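Local coordinates for protein nicotinate-nucleotide diphosphorylase (Carboxylating) (Streptococcus pyogenes GA06023, PDB 5HUO) that catalyses the conversion of quinolinate and 5-phospho-alpha-D-ribose 1-diphosphate into nicotinate ribonucleotide, carbon dioxide and diphosphate in NAD(+) biosynthesis, at residues D40-A45 against L133-H138; S144-Y149 against Y176-G181; Y184-N189 against I287-S292. All coordinates share one frame; numbering follows the deposited sequence.

Overall arrangement
The three contacts follow one another along the chain without overlap and run from the N-terminal domain into the barrel domain. Contact 1 joins helix 35-49 to helix 122-153. Contact 2 lies further along helix 122-153, where this long helix meets the end of helix 171-180; the centres of the two contacts are about 18 Å apart. Contact 3 joins the loop that follows helix 171-180 to strand 289-291 of the parallel sheet, its centre about 13 Å from that of contact 2 and about 25 Å from that of contact 1. Contacts 2 and 3 touch, among others through R179 and Y184. Helix 122-153 thus ties the two domains together, and contacts 1 and 3 both also reach the second subunit of the hexamer.

Contact 1: D40-A45 against L133-H138; sequences DTLKAA and LNFLQH
The carbonyl O of T41 is gripped twice: A45 N, one turn further along the helix, donates to T41 O over 3.0 Å, and ND2 of N169 of the second subunit also bonds to it. On the side of this turn that looks toward helix 122-153, the phenyl ring of F135 fits against T41, L42 and A45. L42 CD2 lies over one face of the ring, 3.6 Å from the F135 ring centroid and 24° off the normal, a CH-pi contact displaced toward the rim. The other two residues meet the edge of the ring, with T41 CG2 4.1 Å from F135 CZ and A45 CB 3.9 Å from F135 CE2. The F135 ring is carried out from its helix with CG beside the backbone N (chi1 -83°), and it reaches across between the axes of the two short segments, which come within 12.1 Å and run at 123° to each other. L42 also packs on R87, V88 and L91 of helix 82-92, and F135 on V84 of the same helix and on P168 of the second subunit. Such helix packing around one phenyl ring belongs to the helical layer of the N-terminal domain of quinolinate phosphoribosyltransferases.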
loop_
_atom_site.group_PDB
_atom_site.type_symbol
_atom_site.label_atom_id
_atom_site.label_comp_id
_atom_site.label_asym_id
_atom_site.label_seq_id
_atom_site.Cartn_x
_atom_site.Cartn_y
_atom_site.Cartn_z
ATOM N N ASP A 40 -3.506 1.621 -10.565
ATOM C CA ASP A 40 -3.596 0.876 -9.296
ATOM C C ASP A 40 -4.838 0.060 -9.208
ATOM O O ASP A 40 -4.802 -1.070 -8.734
ATOM C CB ASP A 40 -3.502 1.776 -8.097
ATOM C CG ASP A 40 -2.090 2.265 -7.855
ATOM O OD1 ASP A 40 -1.103 1.536 -8.184
ATOM O OD2 ASP A 40 -1.950 3.416 -7.371
ATOM N N THR A 41 -5.928 0.616 -9.711
ATOM C CA THR A 41 -7.248 -0.051 -9.731
ATOM C C THR A 41 -7.258 -1.271 -10.639
ATOM O O THR A 41 -7.753 -2.345 -10.266
ATOM C CB THR A 41 -8.336 0.912 -10.253
ATOM O OG1 THR A 41 -8.412 2.049 -9.434
ATOM C CG2 THR A 41 -9.646 0.281 -10.270
ATOM N N LEU A 42 -6.687 -1.122 -11.830
ATOM C CA LEU A 42 -6.608 -2.259 -12.780
ATOM C C LEU A 42 -5.685 -3.382 -12.300
ATOM O O LEU A 42 -6.013 -4.545 -12.393
ATOM C CB LEU A 42 -6.154 -1.818 -14.155
ATOM C CG LEU A 42 -6.885 -0.690 -14.900
ATOM C CD1 LEU A 42 -6.666 -0.826 -16.380
ATOM C CD2 LEU A 42 -8.332 -0.628 -14.625
ATOM N N LYS A 43 -4.558 -3.007 -11.708
ATOM C CA LYS A 43 -3.701 -3.998 -11.101
ATOM C C LYS A 43 -4.461 -4.799 -10.047
ATOM O O LYS A 43 -4.346 -6.019 -9.972
ATOM C CB LYS A 43 -2.477 -3.377 -10.481
ATOM C CG LYS A 43 -1.473 -2.999 -11.532
ATOM C CD LYS A 43 -0.131 -2.659 -10.893
ATOM C CE LYS A 43 0.307 -1.254 -11.209
ATOM N NZ LYS A 43 1.773 -1.172 -11.011
ATOM N N ALA A 44 -5.173 -4.092 -9.184
ATOM C CA ALA A 44 -5.874 -4.745 -8.113
ATOM C C ALA A 44 -6.840 -5.743 -8.697
ATOM O O ALA A 44 -7.057 -6.836 -8.154
ATOM C CB ALA A 44 -6.575 -3.723 -7.235
ATOM N N ALA A 45 -7.444 -5.333 -9.785
ATOM C CA ALA A 45 -8.468 -6.142 -10.425
ATOM C C ALA A 45 -7.879 -7.419 -11.017
ATOM O O ALA A 45 -8.515 -8.486 -10.981
ATOM C CB ALA A 45 -9.219 -5.338 -11.500
ATOM N N LEU A 133 -12.852 -6.917 -20.098
ATOM C CA LEU A 133 -14.276 -6.821 -20.479
ATOM C C LEU A 133 -15.165 -6.297 -19.376
ATOM O O LEU A 133 -16.059 -5.517 -19.595
ATOM C CB LEU A 133 -14.796 -8.182 -20.934
ATOM C CG LEU A 133 -14.340 -8.665 -22.322
ATOM C CD1 LEU A 133 -14.757 -10.096 -22.515
ATOM C CD2 LEU A 133 -14.890 -7.807 -23.455
ATOM N N ASN A 134 -14.915 -6.747 -18.176
ATOM C CA ASN A 134 -15.666 -6.273 -17.023
ATOM C C ASN A 134 -15.619 -4.755 -16.921
ATOM O O ASN A 134 -16.645 -4.115 -16.699
ATOM C CB ASN A 134 -15.158 -6.909 -15.732
ATOM C CG ASN A 134 -15.619 -8.359 -15.563
ATOM O OD1 ASN A 134 -16.411 -8.855 -16.338
ATOM N ND2 ASN A 134 -15.134 -9.031 -14.540
ATOM N N PHE A 135 -14.450 -4.155 -17.139
ATOM C CA PHE A 135 -14.379 -2.688 -17.153
ATOM C C PHE A 135 -15.193 -2.152 -18.310
ATOM O O PHE A 135 -16.080 -1.371 -18.128
ATOM C CB PHE A 135 -12.952 -2.173 -17.214
ATOM C CG PHE A 135 -12.273 -2.111 -15.870
ATOM C CD1 PHE A 135 -12.510 -1.091 -15.017
ATOM C CD2 PHE A 135 -11.392 -3.144 -15.455
ATOM C CE1 PHE A 135 -11.930 -1.067 -13.773
ATOM C CE2 PHE A 135 -10.791 -3.105 -14.214
ATOM C CZ PHE A 135 -11.065 -2.056 -13.371
ATOM N N LEU A 136 -14.894 -2.626 -19.499
ATOM C CA LEU A 136 -15.527 -2.124 -20.732
ATOM C C LEU A 136 -17.036 -2.257 -20.734
ATOM O O LEU A 136 -17.762 -1.342 -21.093
ATOM C CB LEU A 136 -14.979 -2.830 -21.928
ATOM C CG LEU A 136 -15.408 -2.219 -23.271
ATOM C CD1 LEU A 136 -14.685 -0.925 -23.530
ATOM C CD2 LEU A 136 -15.154 -3.206 -24.397
ATOM N N GLN A 137 -17.522 -3.385 -20.271
ATOM C CA GLN A 137 -18.967 -3.641 -20.232
ATOM C C GLN A 137 -19.631 -2.687 -19.292
ATOM O O GLN A 137 -20.670 -2.123 -19.593
ATOM C CB GLN A 137 -19.260 -5.061 -19.846
ATOM C CG GLN A 137 -19.050 -6.007 -21.015
ATOM C CD GLN A 137 -19.318 -7.425 -20.676
ATOM O OE1 GLN A 137 -19.533 -7.762 -19.494
ATOM N NE2 GLN A 137 -19.228 -8.297 -21.656
ATOM N N HIS A 138 -19.017 -2.492 -18.155
ATOM C CA HIS A 138 -19.629 -1.670 -17.069
ATOM C C HIS A 138 -19.711 -0.187 -17.491
ATOM O O HIS A 138 -20.766 0.458 -17.355
ATOM C CB HIS A 138 -18.794 -1.817 -15.785
ATOM C CG HIS A 138 -19.273 -1.014 -14.628
ATOM N ND1 HIS A 138 -20.383 -1.352 -13.903
ATOM C CD2 HIS A 138 -18.782 0.105 -14.036
ATOM C CE1 HIS A 138 -20.573 -0.477 -12.920
ATOM N NE2 HIS A 138 -19.614 0.427 -12.981
#

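Contact 2: S144-Y149 against Y176-G181; sequences SMTAAY and YAVRVG
T146 lays its side chain over the last turn of helix 171-180 and overlaps V178, the two side chains crossing at about a right angle. With OG1 beside the backbone N (chi1 -61°), the methyl CG2 stands anti to that N and points at helix 171-180, where T146 CG2 comes to rest 3.5 Å from V178 O. T146 CG2 also lies 4.0 Å from V178 CG1, while the hydroxyl touches the other branch, T146 OG1 being 3.8 Å from V178 CG2. That last approach is a van der Waals one: the polar partner of T146 OG1 is I142 O, one turn back in its own helix, so the hydroxyl is satisfied without help from helix 171-180.

Next to this, G181 comes in close. With no side chain at this position, G181 CA sits 4.6 Å from A147 CA, and its carbonyl is set against the alanine, G181 O lying 3.2 Å from A147 CA at its nearest and 3.5 Å from A147 CB. A147 N is also near this oxygen, but the angle is too poor for a hydrogen bond. G181 N is still tied back to A177 O at 3.0 Å, as in a regular helical turn, although the helix proper stops at V180.

T146 also packs on L295 of helix 294-297, and A177 and V178 rest on I142 of helix 122-153. Beyond them R179 reaches the loop that carries Y184 and N185, so the end of helix 171-180 is lodged between the long helix 122-153 and the segment leading on toward strand 194-196.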
loop_
_atom_site.group_PDB
_atom_site.type_symbol
_atom_site.label_atom_id
_atom_site.label_comp_id
_atom_site.label_asym_id
_atom_site.label_seq_id
_atom_site.Cartn_x
_atom_site.Cartn_y
_atom_site.Cartn_z
ATOM N N SER A 144 -24.106 4.329 -22.236
ATOM C CA SER A 144 -25.320 3.990 -22.983
ATOM C C SER A 144 -26.561 4.536 -22.263
ATOM O O SER A 144 -27.444 5.193 -22.844
ATOM C CB SER A 144 -25.428 2.503 -23.159
ATOM O OG SER A 144 -24.422 1.989 -24.035
ATOM N N MET A 145 -26.630 4.240 -20.981
ATOM C CA MET A 145 -27.802 4.637 -20.197
ATOM C C MET A 145 -27.916 6.166 -20.100
ATOM O O MET A 145 -29.007 6.713 -20.214
ATOM C CB MET A 145 -27.777 4.006 -18.811
ATOM C CG MET A 145 -29.100 4.136 -18.091
ATOM S SD MET A 145 -28.888 3.400 -16.480
ATOM C CE MET A 145 -30.486 3.782 -15.701
ATOM N N THR A 146 -26.782 6.811 -19.858
ATOM C CA THR A 146 -26.712 8.279 -19.822
ATOM C C THR A 146 -27.205 8.881 -21.151
ATOM O O THR A 146 -28.092 9.725 -21.178
ATOM C CB THR A 146 -25.291 8.756 -19.555
ATOM O OG1 THR A 146 -24.867 8.257 -18.289
ATOM C CG2 THR A 146 -25.228 10.277 -19.546
ATOM N N ALA A 147 -26.689 8.343 -22.245
ATOM C CA ALA A 147 -27.127 8.722 -23.589
ATOM C C ALA A 147 -28.608 8.558 -23.789
ATOM O O ALA A 147 -29.261 9.424 -24.364
ATOM C CB ALA A 147 -26.397 7.939 -24.648
ATOM N N ALA A 148 -29.139 7.456 -23.297
ATOM C CA ALA A 148 -30.582 7.173 -23.406
ATOM C C ALA A 148 -31.417 8.215 -22.633
ATOM O O ALA A 148 -32.491 8.628 -23.081
ATOM C CB ALA A 148 -30.883 5.781 -22.902
ATOM N N TYR A 149 -30.960 8.571 -21.441
ATOM C CA TYR A 149 -31.651 9.562 -20.635
ATOM C C TYR A 149 -31.670 10.909 -21.335
ATOM O O TYR A 149 -32.672 11.607 -21.348
ATOM C CB TYR A 149 -30.973 9.718 -19.272
ATOM C CG TYR A 149 -31.481 8.762 -18.172
ATOM C CD1 TYR A 149 -31.638 7.426 -18.413
ATOM C CD2 TYR A 149 -31.776 9.224 -16.886
ATOM C CE1 TYR A 149 -32.051 6.584 -17.411
ATOM C CE2 TYR A 149 -32.199 8.377 -15.898
ATOM C CZ TYR A 149 -32.345 7.067 -16.170
ATOM O OH TYR A 149 -32.773 6.198 -15.191
ATOM N N TYR A 176 -16.635 9.297 -15.552
ATOM C CA TYR A 176 -16.093 9.460 -16.887
ATOM C C TYR A 176 -17.148 8.951 -17.884
ATOM O O TYR A 176 -17.435 9.626 -18.879
ATOM C CB TYR A 176 -14.744 8.712 -17.036
ATOM C CG TYR A 176 -14.264 8.546 -18.464
ATOM C CD1 TYR A 176 -13.787 9.633 -19.200
ATOM C CD2 TYR A 176 -14.348 7.299 -19.106
ATOM C CE1 TYR A 176 -13.394 9.487 -20.528
ATOM C CE2 TYR A 176 -13.902 7.152 -20.410
ATOM C CZ TYR A 176 -13.452 8.271 -21.122
ATOM O OH TYR A 176 -13.096 8.141 -22.425
ATOM N N ALA A 177 -17.662 7.753 -17.640
ATOM C CA ALA A 177 -18.652 7.133 -18.514
ATOM C C ALA A 177 -19.900 7.983 -18.717
ATOM O O ALA A 177 -20.447 8.054 -19.822
ATOM C CB ALA A 177 -19.092 5.806 -17.939
ATOM N N VAL A 178 -20.352 8.609 -17.660
ATOM C CA VAL A 178 -21.417 9.581 -17.780
ATOM C C VAL A 178 -21.054 10.743 -18.759
ATOM O O VAL A 178 -21.881 11.174 -19.538
ATOM C CB VAL A 178 -21.777 10.175 -16.410
ATOM C CG1 VAL A 178 -22.731 11.371 -16.557
ATOM C CG2 VAL A 178 -22.380 9.101 -15.520
ATOM N N ARG A 179 -19.853 11.291 -18.684
ATOM C CA ARG A 179 -19.466 12.379 -19.609
ATOM C C ARG A 179 -19.466 11.854 -21.013
ATOM O O ARG A 179 -19.969 12.469 -21.922
ATOM C CB ARG A 179 -18.085 12.924 -19.332
ATOM C CG ARG A 179 -18.023 13.675 -18.039
ATOM C CD ARG A 179 -18.566 15.098 -18.198
ATOM N NE ARG A 179 -17.600 16.028 -18.793
ATOM C CZ ARG A 179 -17.931 17.218 -19.281
ATOM N NH1 ARG A 179 -19.168 17.661 -19.231
ATOM N NH2 ARG A 179 -17.015 17.980 -19.862
ATOM N N VAL A 180 -18.957 10.647 -21.173
ATOM C CA VAL A 180 -18.886 10.003 -22.483
ATOM C C VAL A 180 -20.272 9.873 -23.096
ATOM O O VAL A 180 -20.453 10.016 -24.264
ATOM C CB VAL A 180 -18.156 8.635 -22.371
ATOM C CG1 VAL A 180 -18.185 7.894 -23.707
ATOM C CG2 VAL A 180 -16.720 8.821 -21.915
ATOM N N GLY A 181 -21.252 9.578 -22.286
ATOM C CA GLY A 181 -22.610 9.338 -22.769
ATOM C C GLY A 181 -23.361 10.609 -23.008
ATOM O O GLY A 181 -24.604 10.587 -23.265
#

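Contact 3: Y184-N189 against I287-S292; sequences YNHRFN and IDYVSS. With SO4 (sulfate ion), chain J.
H186 leaves its loop with CB directed toward strand 289-291 and CG roughly anti to the backbone N (chi1 -150°), which carries the imidazole across to the phenol end of Y289. Along one side of the ring, H186 CD2 lies 4.1 Å from Y289 CE2, near the plane of the tyrosine ring. On the other side ND1 accepts the next backbone N-H, R187 N to H186 ND1 at 2.9 Å, with the donor close to the imidazole plane. H186 CE1 follows, 4.1 Å from Y289 OH. At the tip, H186 NE2 is 3.4 Å from Y289 OH and is hydrogen-bonded to OE2 of E269, so the imidazole is fixed from both of its nitrogens.

The rings of H186 and Y289 meet obliquely, their planes at 66°. In the C-terminal alpha/beta-barrel domain, strand 289-291 lies between 159-161 and 267-271 in the parallel sheet, and loop 184-189 is bonded at Y184 to V160 and D162, beside strand 159-161, H186 N bonding to D162 OD1.

R187, extended from CG to NE, grips a sulfate, probably from the crystallisation liquor, with two donors on one oxygen: R187 NE to sulfate O3 at 3.1 Å and R187 NH2 to sulfate O3 at 2.8 Å. The anion lies at the edge of the guanidinium, near its plane, consistent with a pocket suited to the negatively charged substrates of this family. R187 NH1 is bonded to A193 O, which holds the group in place. The Y289 ring also meets that of F220 of the fourth subunit, their planes at about 15°.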
loop_
_atom_site.group_PDB
_atom_site.type_symbol
_atom_site.label_atom_id
_atom_site.label_comp_id
_atom_site.label_asym_id
_atom_site.label_seq_id
_atom_site.Cartn_x
_atom_site.Cartn_y
_atom_site.Cartn_z
ATOM N N TYR A 184 -23.174 15.056 -17.611
ATOM C CA TYR A 184 -22.272 15.950 -16.854
ATOM C C TYR A 184 -22.042 15.443 -15.443
ATOM O O TYR A 184 -22.860 14.771 -14.847
ATOM C CB TYR A 184 -22.843 17.367 -16.828
ATOM C CG TYR A 184 -22.808 18.013 -18.171
ATOM C CD1 TYR A 184 -23.770 17.712 -19.136
ATOM C CD2 TYR A 184 -21.797 18.902 -18.510
ATOM C CE1 TYR A 184 -23.694 18.242 -20.396
ATOM C CE2 TYR A 184 -21.732 19.469 -19.770
ATOM C CZ TYR A 184 -22.675 19.134 -20.703
ATOM O OH TYR A 184 -22.628 19.723 -21.936
ATOM N N ASN A 185 -20.940 15.915 -14.875
ATOM C CA ASN A 185 -20.547 15.551 -13.500
ATOM C C ASN A 185 -20.960 16.541 -12.446
ATOM O O ASN A 185 -20.649 17.732 -12.488
ATOM C CB ASN A 185 -19.037 15.325 -13.424
ATOM C CG ASN A 185 -18.564 14.124 -14.263
ATOM O OD1 ASN A 185 -19.295 13.137 -14.439
ATOM N ND2 ASN A 185 -17.368 14.198 -14.755
ATOM N N HIS A 186 -21.568 15.998 -11.415
ATOM C CA HIS A 186 -21.825 16.764 -10.207
ATOM C C HIS A 186 -20.530 16.720 -9.397
ATOM O O HIS A 186 -19.567 16.081 -9.792
ATOM C CB HIS A 186 -23.009 16.129 -9.461
ATOM C CG HIS A 186 -23.818 17.104 -8.674
ATOM N ND1 HIS A 186 -23.262 17.931 -7.724
ATOM C CD2 HIS A 186 -25.129 17.425 -8.732
ATOM C CE1 HIS A 186 -24.189 18.733 -7.242
ATOM N NE2 HIS A 186 -25.330 18.454 -7.846
ATOM N N ARG A 187 -20.504 17.286 -8.210
ATOM C CA ARG A 187 -19.361 17.104 -7.307
ATOM C C ARG A 187 -18.979 15.666 -7.137
ATOM O O ARG A 187 -19.850 14.744 -7.088
ATOM C CB ARG A 187 -19.641 17.708 -5.952
ATOM C CG ARG A 187 -20.700 17.011 -5.139
ATOM C CD ARG A 187 -20.936 17.725 -3.826
ATOM N NE ARG A 187 -21.941 17.010 -3.034
ATOM C CZ ARG A 187 -22.036 17.065 -1.712
ATOM N NH1 ARG A 187 -21.188 17.792 -1.005
ATOM N NH2 ARG A 187 -22.979 16.376 -1.087
ATOM N N PHE A 188 -17.696 15.453 -7.132
ATOM C CA PHE A 188 -17.099 14.169 -6.935
ATOM C C PHE A 188 -17.218 13.636 -5.523
ATOM O O PHE A 188 -16.989 12.469 -5.246
ATOM C CB PHE A 188 -15.605 14.312 -7.134
ATOM C CG PHE A 188 -14.912 13.025 -7.409
ATOM C CD1 PHE A 188 -15.004 12.418 -8.635
ATOM C CD2 PHE A 188 -14.247 12.377 -6.388
ATOM C CE1 PHE A 188 -14.394 11.209 -8.840
ATOM C CE2 PHE A 188 -13.686 11.134 -6.565
ATOM C CZ PHE A 188 -13.738 10.554 -7.803
ATOM N N ASN A 189 -17.451 14.534 -4.601
ATOM C CA ASN A 189 -17.026 14.358 -3.228
ATOM C C ASN A 189 -17.788 15.156 -2.247
ATOM O O ASN A 189 -18.344 16.157 -2.598
ATOM C CB ASN A 189 -15.628 14.927 -3.150
ATOM C CG ASN A 189 -14.699 13.957 -2.643
ATOM O OD1 ASN A 189 -15.121 12.967 -2.132
ATOM N ND2 ASN A 189 -13.433 14.187 -2.800
ATOM N N ILE A 287 -35.036 25.268 -16.291
ATOM C CA ILE A 287 -34.135 24.825 -15.238
ATOM C C ILE A 287 -32.845 24.557 -15.922
ATOM O O ILE A 287 -32.808 24.343 -17.130
ATOM C CB ILE A 287 -34.630 23.569 -14.510
ATOM C CG1 ILE A 287 -34.704 22.370 -15.454
ATOM C CG2 ILE A 287 -35.995 23.828 -13.922
ATOM C CD1 ILE A 287 -35.013 21.078 -14.736
ATOM N N ASP A 288 -31.791 24.528 -15.137
ATOM C CA ASP A 288 -30.443 24.316 -15.686
ATOM C C ASP A 288 -30.074 22.843 -15.882
ATOM O O ASP A 288 -29.464 22.488 -16.887
ATOM C CB ASP A 288 -29.420 25.015 -14.835
ATOM C CG ASP A 288 -29.684 26.521 -14.760
ATOM O OD1 ASP A 288 -29.361 27.219 -15.753
ATOM O OD2 ASP A 288 -30.185 26.981 -13.708
ATOM N N TYR A 289 -30.427 22.005 -14.915
ATOM C CA TYR A 289 -30.182 20.558 -15.058
ATOM C C TYR A 289 -31.048 19.646 -14.172
ATOM O O TYR A 289 -31.781 20.111 -13.312
ATOM C CB TYR A 289 -28.735 20.248 -14.811
ATOM C CG TYR A 289 -28.227 20.477 -13.397
ATOM C CD1 TYR A 289 -27.876 21.742 -12.961
ATOM C CD2 TYR A 289 -27.974 19.421 -12.561
ATOM C CE1 TYR A 289 -27.304 21.929 -11.715
ATOM C CE2 TYR A 289 -27.413 19.598 -11.308
ATOM C CZ TYR A 289 -27.082 20.864 -10.878
ATOM O OH TYR A 289 -26.544 21.046 -9.610
ATOM N N VAL A 290 -30.991 18.356 -14.473
ATOM C CA VAL A 290 -31.531 17.323 -13.622
ATOM C C VAL A 290 -30.456 16.320 -13.271
ATOM O O VAL A 290 -29.445 16.178 -13.984
ATOM C CB VAL A 290 -32.645 16.539 -14.298
ATOM C CG1 VAL A 290 -33.763 17.479 -14.667
ATOM C CG2 VAL A 290 -32.156 15.764 -15.513
ATOM N N SER A 291 -30.669 15.605 -12.182
ATOM C CA SER A 291 -29.679 14.573 -11.725
ATOM C C SER A 291 -30.353 13.247 -11.454
ATOM O O SER A 291 -31.493 13.201 -10.953
ATOM C CB SER A 291 -28.873 15.048 -10.483
ATOM O OG SER A 291 -29.721 15.173 -9.329
ATOM N N SER A 292 -29.610 12.190 -11.703
ATOM C CA SER A 292 -30.091 10.840 -11.502
ATOM C C SER A 292 -29.011 9.902 -10.904
ATOM O O SER A 292 -27.958 9.671 -11.463
ATOM C CB SER A 292 -30.577 10.260 -12.823
ATOM O OG SER A 292 -31.143 8.964 -12.631
HETATM S S SO4 J . -24.848 14.403 -4.284
HETATM O O1 SO4 J . -26.093 14.746 -5.022
HETATM O O2 SO4 J . -23.698 14.412 -5.220
HETATM O O3 SO4 J . -24.498 15.328 -3.191
HETATM O O4 SO4 J . -25.094 13.089 -3.684
#